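Local coordinates for phytochromobilin synthase (Solanum lycopersicum, PDB 6KME), which probably catalyses the ferredoxin-dependent reduction of biliverdin IX alpha to phytochromobilin, the chromophore of plant phytochromes, at residues 123-128 / 181-186; 161-166 / 177-182; 78-83 / 207-212. The protein carries 1 engineered substitution. One frame throughout, in Å; residues are numbered along the deposited sequence.

How the contacts relate
Contacts 1 and 2 adjoin, their centres about 9 Å apart. They share Trp181 and Thr182 on strand 180-185, an edge strand of the large antiparallel sheet, and both touch the bilin. Contact 1 is a buried strand pair of regular backbone hydrogen bonds; contact 2 is only partly buried, a loop laid against the same strand through indole packing, glycines and one water. Contact 3 lies across the chain's centre from contact 1, about 28 Å between centres, and away from the pigment. Its touching residues are mostly buried, yet it is small and its polar bonds both come from one lysine. Helix 188-211 follows strand 180-185 in the chain and carries half of contact 3.

Contact 1 of 3, residues 123-128 / 181-186; sequences MNIIVL and WTRFSS. With BLA (biliverdine IX alpha), chain B.
Ile126 and Thr182 exchange two backbone hydrogen bonds, Ile126 N to Thr182 O at 2.9 Å and Thr182 N to Ile126 O at 3.0 Å. Asn124 and Phe184 pair likewise, although the bond from Asn124 N is weak. With the local strand axes at 167°, this is an antiparallel ladder, and Ile125-Arg183 and Val127-Trp181 are non-hydrogen-bonded pairs within it.

Side-chain polar bonds cluster on Asn124. Its ND2 donates to Phe184 O at 3.0 Å, approaching from above the carbonyl plane, and to Ser186 OG at 2.9 Å. Thr119 and His191 hold OD1, which fixes the rotation of this buried amide.

Aromatic packing follows on the same face of the sheet. The first torsion of Phe184 (57°) sets CG between backbone N and carbonyl carbon, bringing the ring to Asn124, whose CB stands over one face, 3.7 Å from the centroid. Amide and ring planes differ by only 18°. Ile126 CG1 meets Phe184 CE2 at 3.7 Å.

On the other face the contacts are mainly apolar, with the Arg183 guanidinium beside Ile125 CD1. Ile125 CG2 reaches the Trp181 edge, 3.7 Å from CZ3, while Val127 CG2 touches CE3 of the same ring. Trp181 CH2 lies 3.4 Å from CAA of biliverdin, whose CMA is over the indole face. One sheet face thus packs on helix 188-211 and the other lines the bilin pocket, as in the alpha/beta/alpha sandwich of ferredoxin-dependent bilin reductases.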
loop_
_atom_site.group_PDB
_atom_site.type_symbol
_atom_site.label_atom_id
_atom_site.label_comp_id
_atom_site.label_asym_id
_atom_site.label_seq_id
_atom_site.Cartn_x
_atom_site.Cartn_y
_atom_site.Cartn_z
ATOM N N MET A 123 4.448 -19.083 -6.313
ATOM C CA MET A 123 4.372 -18.464 -5.003
ATOM C C MET A 123 3.712 -17.100 -5.105
ATOM O O MET A 123 3.816 -16.415 -6.123
ATOM C CB MET A 123 5.780 -18.346 -4.373
ATOM C CG MET A 123 5.798 -17.762 -2.957
ATOM S SD MET A 123 4.677 -18.600 -1.809
ATOM C CE MET A 123 5.251 -20.301 -1.936
ATOM N N ASN A 124 3.018 -16.719 -4.033
ATOM C CA ASN A 124 2.338 -15.436 -3.932
ATOM C C ASN A 124 2.650 -14.823 -2.579
ATOM O O ASN A 124 2.535 -15.503 -1.557
ATOM C CB ASN A 124 0.827 -15.595 -4.101
ATOM C CG ASN A 124 0.462 -16.202 -5.432
ATOM O OD1 ASN A 124 0.162 -15.494 -6.390
ATOM N ND2 ASN A 124 0.507 -17.518 -5.505
ATOM N N ILE A 125 3.066 -13.552 -2.583
ATOM C CA ILE A 125 3.389 -12.796 -1.373
ATOM C C ILE A 125 2.561 -11.520 -1.451
ATOM O O ILE A 125 2.750 -10.704 -2.368
ATOM C CB ILE A 125 4.889 -12.486 -1.248
ATOM C CG1 ILE A 125 5.718 -13.771 -1.308
ATOM C CG2 ILE A 125 5.172 -11.711 0.031
ATOM C CD1 ILE A 125 7.237 -13.563 -1.265
ATOM N N ILE A 126 1.626 -11.359 -0.513
ATOM C CA ILE A 126 0.450 -10.508 -0.695
ATOM C C ILE A 126 0.273 -9.600 0.518
ATOM O O ILE A 126 0.236 -10.080 1.659
ATOM C CB ILE A 126 -0.823 -11.356 -0.888
ATOM C CG1 ILE A 126 -0.661 -12.380 -2.021
ATOM C CG2 ILE A 126 -2.051 -10.467 -1.086
ATOM C CD1 ILE A 126 -0.554 -11.760 -3.410
ATOM N N VAL A 127 0.125 -8.297 0.274
ATOM C CA VAL A 127 -0.413 -7.369 1.267
ATOM C C VAL A 127 -1.608 -6.643 0.649
ATOM O O VAL A 127 -1.499 -6.048 -0.434
ATOM C CB VAL A 127 0.649 -6.371 1.778
ATOM C CG1 VAL A 127 -0.006 -5.316 2.688
ATOM C CG2 VAL A 127 1.763 -7.081 2.531
ATOM N N LEU A 128 -2.753 -6.709 1.333
ATOM C CA LEU A 128 -3.974 -6.018 0.932
ATOM C C LEU A 128 -4.558 -5.353 2.172
ATOM O O LEU A 128 -4.834 -6.040 3.162
ATOM C CB LEU A 128 -4.978 -7.006 0.317
ATOM C CG LEU A 128 -6.381 -6.473 -0.031
ATOM C CD1 LEU A 128 -6.282 -5.370 -1.094
ATOM C CD2 LEU A 128 -7.264 -7.620 -0.502
ATOM N N TRP A 181 -2.211 -10.087 5.142
ATOM C CA TRP A 181 -0.794 -10.342 4.899
ATOM C C TRP A 181 -0.696 -11.854 4.787
ATOM O O TRP A 181 -1.033 -12.567 5.740
ATOM C CB TRP A 181 0.079 -9.769 6.024
ATOM C CG TRP A 181 1.370 -10.536 6.287
ATOM C CD1 TRP A 181 1.755 -11.135 7.460
ATOM C CD2 TRP A 181 2.425 -10.781 5.345
ATOM N NE1 TRP A 181 2.995 -11.733 7.305
ATOM C CE2 TRP A 181 3.427 -11.525 6.017
ATOM C CE3 TRP A 181 2.630 -10.428 4.000
ATOM C CZ2 TRP A 181 4.604 -11.941 5.382
ATOM C CZ3 TRP A 181 3.800 -10.837 3.373
ATOM C CH2 TRP A 181 4.774 -11.590 4.065
ATOM N N THR A 182 -0.330 -12.348 3.602
ATOM C CA THR A 182 -0.447 -13.776 3.344
ATOM C C THR A 182 0.590 -14.205 2.316
ATOM O O THR A 182 1.075 -13.405 1.509
ATOM C CB THR A 182 -1.882 -14.155 2.890
ATOM O OG1 THR A 182 -2.052 -15.578 2.891
ATOM C CG2 THR A 182 -2.230 -13.612 1.488
ATOM N N ARG A 183 0.947 -15.482 2.396
ATOM C CA ARG A 183 1.747 -16.187 1.410
ATOM C C ARG A 183 0.987 -17.445 1.024
ATOM O O ARG A 183 0.444 -18.130 1.897
ATOM C CB ARG A 183 3.137 -16.587 1.979
ATOM C CG ARG A 183 3.994 -15.449 2.549
ATOM C CD ARG A 183 5.259 -16.036 3.235
ATOM N NE ARG A 183 6.113 -15.022 3.873
ATOM C CZ ARG A 183 7.165 -14.442 3.300
ATOM N NH1 ARG A 183 7.514 -14.755 2.053
ATOM N NH2 ARG A 183 7.875 -13.545 3.970
ATOM N N PHE A 184 0.942 -17.761 -0.269
ATOM C CA PHE A 184 0.282 -18.998 -0.666
ATOM C C PHE A 184 0.797 -19.439 -2.025
ATOM O O PHE A 184 1.287 -18.625 -2.813
ATOM C CB PHE A 184 -1.252 -18.854 -0.681
ATOM C CG PHE A 184 -1.770 -17.755 -1.577
ATOM C CD1 PHE A 184 -1.939 -17.967 -2.939
ATOM C CD2 PHE A 184 -2.131 -16.518 -1.042
ATOM C CE1 PHE A 184 -2.448 -16.942 -3.767
ATOM C CE2 PHE A 184 -2.630 -15.501 -1.858
ATOM C CZ PHE A 184 -2.786 -15.712 -3.219
ATOM N N SER A 185 0.704 -20.745 -2.270
ATOM C CA SER A 185 1.051 -21.326 -3.556
ATOM C C SER A 185 -0.046 -21.074 -4.580
ATOM O O SER A 185 -1.235 -21.031 -4.252
ATOM C CB SER A 185 1.287 -22.826 -3.419
ATOM O OG SER A 185 2.515 -23.066 -2.751
ATOM N N SER A 186 0.365 -20.924 -5.835
ATOM C CA SER A 186 -0.580 -20.539 -6.876
ATOM C C SER A 186 -1.544 -21.677 -7.163
ATOM O O SER A 186 -1.147 -22.838 -7.249
ATOM C CB SER A 186 0.161 -20.143 -8.151
ATOM O OG SER A 186 0.997 -19.017 -7.931
HETATM C CHA BLA B . 7.894 -9.390 0.505
HETATM N NA BLA B . 6.312 -7.372 0.885
HETATM C C1A BLA B . 7.049 -8.466 1.366
HETATM C C2A BLA B . 6.858 -8.518 2.816
HETATM C C3A BLA B . 5.980 -7.404 3.177
HETATM C C4A BLA B . 5.658 -6.709 1.964
HETATM C CMA BLA B . 5.443 -7.003 4.553
HETATM C CAA BLA B . 7.546 -9.587 3.713
HETATM C CBA BLA B . 8.968 -9.167 3.976
HETATM C CGA BLA B . 9.053 -8.271 5.266
HETATM O O1A BLA B . 8.536 -8.808 6.201
HETATM O O2A BLA B . 9.618 -7.233 5.084
HETATM C CHB BLA B . 4.750 -5.487 1.770
HETATM N NB BLA B . 5.287 -4.033 3.642
HETATM C C1B BLA B . 4.660 -4.246 2.393
HETATM C C2B BLA B . 3.632 -3.036 2.330
HETATM C C3B BLA B . 3.912 -2.123 3.339
HETATM C C4B BLA B . 5.033 -2.735 4.181
HETATM C CMB BLA B . 2.718 -2.884 1.127
HETATM O OB BLA B . 5.681 -2.293 5.116
HETATM C CAB BLA B . 3.419 -0.798 3.868
HETATM C CBB BLA B . 3.774 0.093 4.822
HETATM N NC BLA B . 6.501 -6.415 -3.656
HETATM C C1C BLA B . 5.693 -5.342 -4.100
HETATM C C2C BLA B . 6.172 -5.029 -5.524
HETATM C C3C BLA B . 7.203 -5.920 -5.820
HETATM C C4C BLA B . 7.445 -6.849 -4.606
HETATM C CMC BLA B . 5.492 -3.888 -6.292
HETATM O OC BLA B . 4.849 -4.915 -3.329
HETATM C CAC BLA B . 7.966 -5.976 -7.096
HETATM C CBC BLA B . 8.355 -5.038 -7.988
HETATM C CHD BLA B . 8.293 -7.877 -4.290
HETATM N ND BLA B . 7.807 -8.350 -1.790
HETATM C C1D BLA B . 8.435 -8.566 -2.945
HETATM C C2D BLA B . 9.443 -9.698 -2.856
HETATM C C3D BLA B . 9.386 -10.176 -1.559
HETATM C C4D BLA B . 8.324 -9.321 -0.810
HETATM C CMD BLA B . 10.267 -10.091 -4.067
HETATM C CAD BLA B . 10.140 -11.297 -0.833
HETATM C CBD BLA B . 11.597 -10.977 -0.562
HETATM C CGD BLA B . 11.848 -9.848 0.531
HETATM O O1D BLA B . 12.624 -9.001 0.123
HETATM O O2D BLA B . 11.233 -10.023 1.575
#

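Contact 2 of 3, residues 161-166 / 177-182. With BLA (biliverdine IX alpha), chain B.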
loop_
_atom_site.group_PDB
_atom_site.type_symbol
_atom_site.label_atom_id
_atom_site.label_comp_id
_atom_site.label_asym_id
_atom_site.label_seq_id
_atom_site.Cartn_x
_atom_site.Cartn_y
_atom_site.Cartn_z
ATOM N N LEU A 161 -7.306 -16.670 3.705
ATOM C CA LEU A 161 -5.962 -16.253 3.303
ATOM C C LEU A 161 -5.150 -16.124 4.586
ATOM O O LEU A 161 -5.124 -15.049 5.212
ATOM C CB LEU A 161 -5.993 -14.937 2.518
ATOM C CG LEU A 161 -6.730 -14.926 1.165
ATOM C CD1 LEU A 161 -6.971 -13.509 0.637
ATOM C CD2 LEU A 161 -5.969 -15.755 0.121
ATOM N N PRO A 162 -4.446 -17.177 4.995
ATOM C CA PRO A 162 -3.871 -17.211 6.346
ATOM C C PRO A 162 -2.709 -16.247 6.539
ATOM O O PRO A 162 -1.993 -15.887 5.597
ATOM C CB PRO A 162 -3.402 -18.664 6.485
ATOM C CG PRO A 162 -3.130 -19.098 5.080
ATOM C CD PRO A 162 -4.186 -18.423 4.249
ATOM N N TRP A 163 -2.514 -15.856 7.800
ATOM C CA TRP A 163 -1.399 -14.992 8.186
ATOM C C TRP A 163 -0.086 -15.453 7.554
ATOM O O TRP A 163 0.271 -16.632 7.611
ATOM C CB TRP A 163 -1.285 -14.982 9.713
ATOM C CG TRP A 163 -0.288 -14.018 10.265
ATOM C CD1 TRP A 163 0.869 -14.327 10.944
ATOM C CD2 TRP A 163 -0.356 -12.586 10.215
ATOM N NE1 TRP A 163 1.521 -13.173 11.309
ATOM C CE2 TRP A 163 0.797 -12.091 10.866
ATOM C CE3 TRP A 163 -1.276 -11.670 9.668
ATOM C CZ2 TRP A 163 1.053 -10.726 11.000
ATOM C CZ3 TRP A 163 -1.017 -10.318 9.796
ATOM C CH2 TRP A 163 0.137 -9.856 10.463
ATOM N N GLY A 164 0.634 -14.514 6.943
ATOM C CA GLY A 164 1.859 -14.830 6.218
ATOM C C GLY A 164 3.047 -15.206 7.089
ATOM O O GLY A 164 4.050 -15.691 6.552
ATOM N N GLY A 165 2.964 -15.011 8.397
ATOM C CA GLY A 165 4.071 -15.331 9.292
ATOM C C GLY A 165 4.847 -14.094 9.705
ATOM O O GLY A 165 4.402 -12.952 9.537
ATOM N N LYS A 166 6.043 -14.333 10.248
ATOM C CA LYS A 166 6.870 -13.242 10.748
ATOM C C LYS A 166 7.177 -12.234 9.645
ATOM O O LYS A 166 7.389 -12.598 8.482
ATOM C CB LYS A 166 8.173 -13.796 11.344
ATOM C CG LYS A 166 7.958 -14.666 12.576
ATOM C CD LYS A 166 9.284 -15.293 13.073
ATOM C CE LYS A 166 9.008 -16.348 14.145
ATOM N NZ LYS A 166 10.239 -17.029 14.589
ATOM N N PRO A 177 -6.345 -3.361 11.437
ATOM C CA PRO A 177 -6.760 -4.667 11.979
ATOM C C PRO A 177 -7.382 -5.602 10.956
ATOM O O PRO A 177 -7.602 -6.770 11.286
ATOM C CB PRO A 177 -7.789 -4.302 13.066
ATOM C CG PRO A 177 -7.614 -2.829 13.312
ATOM C CD PRO A 177 -7.135 -2.260 12.019
ATOM N N ILE A 178 -7.684 -5.149 9.740
ATOM C CA ILE A 178 -8.227 -6.038 8.723
ATOM C C ILE A 178 -7.193 -6.381 7.658
ATOM O O ILE A 178 -7.557 -6.909 6.601
ATOM C CB ILE A 178 -9.504 -5.464 8.082
ATOM C CG1 ILE A 178 -9.203 -4.185 7.283
ATOM C CG2 ILE A 178 -10.577 -5.240 9.144
ATOM C CD1 ILE A 178 -10.381 -3.721 6.400
ATOM N N VAL A 179 -5.910 -6.098 7.907
ATOM C CA VAL A 179 -4.884 -6.342 6.895
ATOM C C VAL A 179 -4.888 -7.809 6.484
ATOM O O VAL A 179 -5.061 -8.717 7.309
ATOM C CB VAL A 179 -3.489 -5.925 7.393
ATOM C CG1 VAL A 179 -3.064 -6.756 8.640
ATOM C CG2 VAL A 179 -2.466 -6.081 6.283
ATOM N N ILE A 180 -4.753 -8.037 5.188
ATOM C CA ILE A 180 -4.468 -9.357 4.651
ATOM C C ILE A 180 -2.981 -9.380 4.320
ATOM O O ILE A 180 -2.537 -8.744 3.357
ATOM C CB ILE A 180 -5.324 -9.670 3.419
ATOM C CG1 ILE A 180 -6.799 -9.743 3.811
ATOM C CG2 ILE A 180 -4.850 -10.977 2.755
ATOM C CD1 ILE A 180 -7.731 -9.780 2.621
ATOM N N TRP A 181 -2.211 -10.087 5.142
ATOM C CA TRP A 181 -0.794 -10.342 4.899
ATOM C C TRP A 181 -0.696 -11.854 4.787
ATOM O O TRP A 181 -1.033 -12.567 5.740
ATOM C CB TRP A 181 0.079 -9.769 6.024
ATOM C CG TRP A 181 1.370 -10.536 6.287
ATOM C CD1 TRP A 181 1.755 -11.135 7.460
ATOM C CD2 TRP A 181 2.425 -10.781 5.345
ATOM N NE1 TRP A 181 2.995 -11.733 7.305
ATOM C CE2 TRP A 181 3.427 -11.525 6.017
ATOM C CE3 TRP A 181 2.630 -10.428 4.000
ATOM C CZ2 TRP A 181 4.604 -11.941 5.382
ATOM C CZ3 TRP A 181 3.800 -10.837 3.373
ATOM C CH2 TRP A 181 4.774 -11.590 4.065
ATOM N N THR A 182 -0.330 -12.348 3.602
ATOM C CA THR A 182 -0.447 -13.776 3.344
ATOM C C THR A 182 0.590 -14.205 2.316
ATOM O O THR A 182 1.075 -13.405 1.509
ATOM C CB THR A 182 -1.882 -14.155 2.890
ATOM O OG1 THR A 182 -2.052 -15.578 2.891
ATOM C CG2 THR A 182 -2.230 -13.612 1.488
HETATM C CHA BLA B . 7.894 -9.390 0.505
HETATM N NA BLA B . 6.312 -7.372 0.885
HETATM C C1A BLA B . 7.049 -8.466 1.366
HETATM C C2A BLA B . 6.858 -8.518 2.816
HETATM C C3A BLA B . 5.980 -7.404 3.177
HETATM C C4A BLA B . 5.658 -6.709 1.964
HETATM C CMA BLA B . 5.443 -7.003 4.553
HETATM C CAA BLA B . 7.546 -9.587 3.713
HETATM C CBA BLA B . 8.968 -9.167 3.976
HETATM C CGA BLA B . 9.053 -8.271 5.266
HETATM O O1A BLA B . 8.536 -8.808 6.201
HETATM O O2A BLA B . 9.618 -7.233 5.084
HETATM C CHB BLA B . 4.750 -5.487 1.770
HETATM N NB BLA B . 5.287 -4.033 3.642
HETATM C C1B BLA B . 4.660 -4.246 2.393
HETATM C C2B BLA B . 3.632 -3.036 2.330
HETATM C C3B BLA B . 3.912 -2.123 3.339
HETATM C C4B BLA B . 5.033 -2.735 4.181
HETATM C CMB BLA B . 2.718 -2.884 1.127
HETATM O OB BLA B . 5.681 -2.293 5.116
HETATM C CAB BLA B . 3.419 -0.798 3.868
HETATM C CBB BLA B . 3.774 0.093 4.822
HETATM N NC BLA B . 6.501 -6.415 -3.656
HETATM C C1C BLA B . 5.693 -5.342 -4.100
HETATM C C2C BLA B . 6.172 -5.029 -5.524
HETATM C C3C BLA B . 7.203 -5.920 -5.820
HETATM C C4C BLA B . 7.445 -6.849 -4.606
HETATM C CMC BLA B . 5.492 -3.888 -6.292
HETATM O OC BLA B . 4.849 -4.915 -3.329
HETATM C CAC BLA B . 7.966 -5.976 -7.096
HETATM C CBC BLA B . 8.355 -5.038 -7.988
HETATM C CHD BLA B . 8.293 -7.877 -4.290
HETATM N ND BLA B . 7.807 -8.350 -1.790
HETATM C C1D BLA B . 8.435 -8.566 -2.945
HETATM C C2D BLA B . 9.443 -9.698 -2.856
HETATM C C3D BLA B . 9.386 -10.176 -1.559
HETATM C C4D BLA B . 8.324 -9.321 -0.810
HETATM C CMD BLA B . 10.267 -10.091 -4.067
HETATM C CAD BLA B . 10.140 -11.297 -0.833
HETATM C CBD BLA B . 11.597 -10.977 -0.562
HETATM C CGD BLA B . 11.848 -9.848 0.531
HETATM O O1D BLA B . 12.624 -9.001 0.123
HETATM O O2D BLA B . 11.233 -10.023 1.575
HETATM O O HOH W 1 -3.635 -12.546 6.413
#
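Trp163 turns CG anti to its backbone nitrogen (chi1 -173°), while Trp181, at an unstaggered chi1 of 149°, brings the edge of its five-membered ring to the face of the Trp163 six-membered ring. The result is a T-shaped stack, with ring centroids 4.6 Å apart and planes at 88°. Trp181 CD1 makes the approach, 3.6 Å from Trp163 CZ2. The NE1 of Trp163 is bound to Phe299 O, which helps to hold that ring in place.

Gly164 lies beneath the indole of Trp181, its CA 3.7 Å from the five-membered-ring centroid, on the face opposite the bilin. Such closeness depends on glycine, since a CB here would collide with Trp181 CE2. In the indole plane, Trp181 NE1 gives a nearly straight hydrogen bond to Gly165 O at 2.9 Å, and this fixes the turn of the ring.

Along the strand, Thr182 OG1 donates to Pro162 O at 2.7 Å. Trp181 O accepts a weak bond from Gly164 N at 2.8 Å and also a hydrogen bond from a water, 2.7 Å away, that donates to Leu161 O as well. Leu161 CD1 packs on Ile180 CG2. The loop after helix 151-160 therefore bonds Trp181 O at the edge of strand 180-185 and backs the Trp181 ring from behind, forming a second shell to the biliverdin pocket.

Contact 3 of 3, residues 78-83 / 207-212; sequences AHKIRL and GLMDRS
Lys80 and Met209 have the nearest CA atoms of the two segments, 7.7 Å apart, so the backbones stand off and side chains bridge a type I beta turn and the last part of helix 188-211. The turn, with His79 and Lys80 at its corners, is closed by Ala78 N to Ile81 O at 3.1 Å and by a weak return bond.

Beyond CG the Lys80 chain is fully extended and runs to the helix end, where NZ donates twice. It meets Ser212 O at 2.8 Å, in the carbonyl plane and on a lone pair, with a C=O...N angle of 144°. The bond to Met209 O, 2.9 Å long, tilts from that carbonyl's plane. Ser212 N reaches Met209 O as well, from the opposite face, so two donors grip this oxygen. The ammonium would probably be favoured by the partial negative charge of a helix C-terminus. Asp210 is not its salt-bridge partner: OD1 lies 6.3 Å from Lys80 NZ and is hydrogen-bonded to His47.

Apolar contacts flank the bonds. Met209 CG touches Lys80 CD at 4.0 Å. The bend at chi3 (82°) accompanies a nearly right-angled crossing with Ile81, whose CD1 comes within 3.7 Å of Met209 SD. A methionine in place of Lys80 would probably leave Ser212 O without this donor and Met209 O with one grip fewer, loosening the turn from the helix.

The arrangement is a lysine side chain hydrogen-bonded to two backbone carbonyls where helix 188-211 gives way to loop, tying the hairpin between strands 69-77 and 81-91 to the helix packed on the same sheet.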
loop_
_atom_site.group_PDB
_atom_site.type_symbol
_atom_site.label_atom_id
_atom_site.label_comp_id
_atom_site.label_asym_id
_atom_site.label_seq_id
_atom_site.Cartn_x
_atom_site.Cartn_y
_atom_site.Cartn_z
ATOM N N ALA A 78 -8.995 12.526 -8.273
ATOM C CA ALA A 78 -10.425 12.790 -8.121
ATOM C C ALA A 78 -10.578 13.849 -7.038
ATOM O O ALA A 78 -9.590 14.286 -6.436
ATOM C CB ALA A 78 -11.198 11.505 -7.791
ATOM N N HIS A 79 -11.823 14.260 -6.776
ATOM C CA HIS A 79 -12.025 15.377 -5.856
ATOM C C HIS A 79 -11.412 15.108 -4.484
ATOM O O HIS A 79 -10.830 16.011 -3.872
ATOM C CB HIS A 79 -13.506 15.707 -5.691
ATOM C CG HIS A 79 -13.740 16.869 -4.779
ATOM N ND1 HIS A 79 -13.521 18.176 -5.166
ATOM C CD2 HIS A 79 -14.132 16.922 -3.483
ATOM C CE1 HIS A 79 -13.786 18.984 -4.155
ATOM N NE2 HIS A 79 -14.167 18.250 -3.125
ATOM N N LYS A 80 -11.559 13.889 -3.970
ATOM C CA LYS A 80 -11.004 13.545 -2.662
ATOM C C LYS A 80 -9.703 12.756 -2.739
ATOM O O LYS A 80 -9.088 12.513 -1.695
ATOM C CB LYS A 80 -12.030 12.744 -1.840
ATOM C CG LYS A 80 -13.363 13.496 -1.640
ATOM C CD LYS A 80 -14.379 12.642 -0.888
ATOM C CE LYS A 80 -15.747 13.352 -0.784
ATOM N NZ LYS A 80 -16.698 12.446 -0.070
ATOM N N ILE A 81 -9.266 12.360 -3.934
ATOM C CA ILE A 81 -8.122 11.468 -4.113
ATOM C C ILE A 81 -6.981 12.284 -4.703
ATOM O O ILE A 81 -7.068 12.764 -5.841
ATOM C CB ILE A 81 -8.474 10.277 -5.009
ATOM C CG1 ILE A 81 -9.674 9.531 -4.418
ATOM C CG2 ILE A 81 -7.269 9.328 -5.173
ATOM C CD1 ILE A 81 -10.250 8.495 -5.339
ATOM N N ARG A 82 -5.912 12.459 -3.922
ATOM C CA ARG A 82 -4.712 13.108 -4.444
ATOM C C ARG A 82 -4.096 12.303 -5.589
ATOM O O ARG A 82 -3.666 12.872 -6.601
ATOM C CB ARG A 82 -3.694 13.305 -3.313
ATOM C CG ARG A 82 -2.461 14.115 -3.697
ATOM C CD ARG A 82 -1.491 14.262 -2.547
ATOM N NE ARG A 82 -0.892 12.975 -2.147
ATOM C CZ ARG A 82 0.100 12.368 -2.787
ATOM N NH1 ARG A 82 0.622 12.918 -3.877
ATOM N NH2 ARG A 82 0.578 11.207 -2.335
ATOM N N LEU A 83 -4.045 10.982 -5.452
ATOM C CA LEU A 83 -3.369 10.152 -6.448
ATOM C C LEU A 83 -3.890 8.730 -6.358
ATOM O O LEU A 83 -3.821 8.107 -5.294
ATOM C CB LEU A 83 -1.847 10.170 -6.252
ATOM C CG LEU A 83 -1.103 9.251 -7.226
ATOM C CD1 LEU A 83 -1.421 9.608 -8.701
ATOM C CD2 LEU A 83 0.401 9.287 -6.962
ATOM N N GLY A 207 -16.763 2.976 -0.111
ATOM C CA GLY A 207 -17.832 3.353 0.799
ATOM C C GLY A 207 -17.366 4.299 1.887
ATOM O O GLY A 207 -18.117 5.181 2.304
ATOM N N LEU A 208 -16.122 4.132 2.357
ATOM C CA LEU A 208 -15.531 5.121 3.254
ATOM C C LEU A 208 -15.359 6.463 2.555
ATOM O O LEU A 208 -15.639 7.519 3.143
ATOM C CB LEU A 208 -14.177 4.623 3.771
ATOM C CG LEU A 208 -14.209 3.348 4.630
ATOM C CD1 LEU A 208 -12.797 3.063 5.133
ATOM C CD2 LEU A 208 -15.194 3.494 5.784
ATOM N N MET A 209 -14.885 6.442 1.303
ATOM C CA MET A 209 -14.748 7.685 0.546
ATOM C C MET A 209 -16.080 8.437 0.445
ATOM O O MET A 209 -16.115 9.661 0.626
ATOM C CB MET A 209 -14.172 7.404 -0.843
ATOM C CG MET A 209 -13.973 8.692 -1.671
ATOM S SD MET A 209 -13.322 8.409 -3.334
ATOM C CE MET A 209 -14.812 7.983 -4.217
ATOM N N ASP A 210 -17.188 7.727 0.177
ATOM C CA ASP A 210 -18.505 8.377 0.115
ATOM C C ASP A 210 -18.775 9.231 1.342
ATOM O O ASP A 210 -19.360 10.316 1.240
ATOM C CB ASP A 210 -19.635 7.349 0.034
ATOM C CG ASP A 210 -19.633 6.543 -1.245
ATOM O OD1 ASP A 210 -18.941 6.928 -2.221
ATOM O OD2 ASP A 210 -20.367 5.523 -1.260
ATOM N N ARG A 211 -18.406 8.727 2.518
ATOM C CA ARG A 211 -18.740 9.346 3.795
ATOM C C ARG A 211 -17.674 10.324 4.284
ATOM O O ARG A 211 -17.843 10.925 5.349
ATOM C CB ARG A 211 -18.967 8.249 4.851
ATOM C CG ARG A 211 -20.422 8.093 5.285
ATOM C CD ARG A 211 -21.295 7.478 4.198
ATOM N NE ARG A 211 -22.691 7.327 4.627
ATOM C CZ ARG A 211 -23.199 6.202 5.132
ATOM N NH1 ARG A 211 -22.428 5.129 5.274
ATOM N NH2 ARG A 211 -24.475 6.140 5.498
ATOM N N SER A 212 -16.587 10.498 3.536
ATOM C CA SER A 212 -15.499 11.364 3.961
ATOM C C SER A 212 -15.870 12.821 3.727
ATOM O O SER A 212 -16.090 13.240 2.584
ATOM C CB SER A 212 -14.216 10.992 3.217
ATOM O OG SER A 212 -13.106 11.699 3.728
#